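Side-chain contact in monomethylamine methyltransferase MtmB1 (Methanosarcina barkeri, PDB 1NTH), which catalyses transfer of the methyl group from monomethylamine to the corrinoid cofactor of its partner protein MtmC in methanogenesis: residues 6-9 and 10-13. Numbering follows the deposited sequence.
Sequences SFDC and YDFY
Asp8 and Asp11 form a capping box at the start of helix 9-18. Asp8 is the N-cap. With CG between its backbone N and carbonyl carbon (chi1 58°), its carboxylate turns back over the first turn. Asp8 OD1 accepts from Asp11 N at 3.0 Å, nearly in line with the C-O bond, and weakly from Tyr10 N. Asp11 returns the bond: its OD2 takes Asp8 N at 3.1 Å through the anti lone pair. The two carboxylate planes are nearly parallel, 7° apart, and offset one above the other, with Asp8 OD1 3.1 Å from Asp11 OD2. Lys5 forms salt bridges with both and probably offsets the like charges. A water donates to Asp8 OD1 and Asp11 OD1. With an alanine at this N-cap, the N-H groups of Tyr10 and Asp11 would probably lose their side-chain acceptor, and Lys5 and Arg165 of a second subunit one carboxylate partner. Phe7 lays one ring face over Asp11 CB, a CH-pi contact with CB 4.0 Å from the centroid. Phe7 CZ meets Phe12 CB at 3.7 Å. Cys9 SG sits over one face of the Tyr10 ring, 3.9 Å from the centroid, while Asp8 OD2 lies at that ring's edge. Around this cap, Cys9 and Phe12 pack on Ile243 of helix 240-251, and Phe7 reaches Leu287 of helix 271-288. Arg165 of the second subunit pairs with Asp8 across the subunit interface.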
# COMPACT_ATOMS: atom_id res chain seq x y z
N SER A 6 13.14 30.64 -4.15
CA SER A 6 14.20 29.68 -3.88
C SER A 6 14.58 29.08 -5.22
O SER A 6 13.71 28.67 -6.00
CB SER A 6 13.72 28.59 -2.92
OG SER A 6 13.49 29.13 -1.62
N PHE A 7 15.87 29.03 -5.50
CA PHE A 7 16.36 28.51 -6.77
C PHE A 7 16.13 27.02 -6.96
O PHE A 7 16.28 26.23 -6.03
CB PHE A 7 17.86 28.81 -6.89
CG PHE A 7 18.42 28.54 -8.25
CD1 PHE A 7 18.43 29.54 -9.22
CD2 PHE A 7 18.90 27.28 -8.59
CE1 PHE A 7 18.91 29.29 -10.50
CE2 PHE A 7 19.38 27.01 -9.86
CZ PHE A 7 19.39 28.02 -10.82
N ASP A 8 15.76 26.63 -8.18
CA ASP A 8 15.56 25.22 -8.50
C ASP A 8 15.93 24.93 -9.95
O ASP A 8 16.29 25.85 -10.70
CB ASP A 8 14.11 24.77 -8.21
CG ASP A 8 13.07 25.57 -8.97
OD1 ASP A 8 13.36 26.01 -10.10
OD2 ASP A 8 11.96 25.75 -8.42
N CYS A 9 15.85 23.66 -10.34
CA CYS A 9 16.20 23.23 -11.69
C CYS A 9 15.44 23.97 -12.78
O CYS A 9 15.95 24.12 -13.90
CB CYS A 9 15.97 21.72 -11.83
SG CYS A 9 14.29 21.16 -11.42
N TYR A 10 14.24 24.44 -12.47
CA TYR A 10 13.44 25.16 -13.46
C TYR A 10 14.06 26.53 -13.72
O TYR A 10 14.12 26.98 -14.87
CB TYR A 10 12.00 25.30 -12.98
CG TYR A 10 11.37 23.95 -12.68
CD1 TYR A 10 11.26 23.49 -11.37
CD2 TYR A 10 10.95 23.12 -13.72
CE1 TYR A 10 10.75 22.22 -11.10
CE2 TYR A 10 10.44 21.85 -13.45
CZ TYR A 10 10.35 21.41 -12.15
OH TYR A 10 9.86 20.15 -11.88
N ASP A 11 14.52 27.18 -12.66
CA ASP A 11 15.17 28.49 -12.81
C ASP A 11 16.46 28.29 -13.58
O ASP A 11 16.86 29.13 -14.38
CB ASP A 11 15.50 29.10 -11.45
CG ASP A 11 14.27 29.40 -10.63
OD1 ASP A 11 13.38 30.10 -11.13
OD2 ASP A 11 14.21 28.94 -9.47
N PHE A 12 17.13 27.16 -13.33
CA PHE A 12 18.38 26.89 -14.02
C PHE A 12 18.14 26.83 -15.52
O PHE A 12 18.86 27.45 -16.30
CB PHE A 12 18.99 25.57 -13.56
CG PHE A 12 20.41 25.39 -14.01
CD1 PHE A 12 21.47 25.79 -13.20
CD2 PHE A 12 20.69 24.88 -15.27
CE1 PHE A 12 22.78 25.71 -13.65
CE2 PHE A 12 22.00 24.79 -15.73
CZ PHE A 12 23.05 25.21 -14.92
N TYR A 13 17.14 26.06 -15.93
CA TYR A 13 16.81 25.93 -17.34
C TYR A 13 16.54 27.31 -17.95
O TYR A 13 17.08 27.64 -19.01
CB TYR A 13 15.58 25.05 -17.53
CG TYR A 13 15.17 24.89 -18.98
CD1 TYR A 13 15.87 24.04 -19.84
CD2 TYR A 13 14.11 25.63 -19.50
CE1 TYR A 13 15.52 23.93 -21.19
CE2 TYR A 13 13.75 25.53 -20.85
CZ TYR A 13 14.46 24.68 -21.68
OH TYR A 13 14.10 24.58 -23.01
O HOH W 1 11.27 28.36 -11.00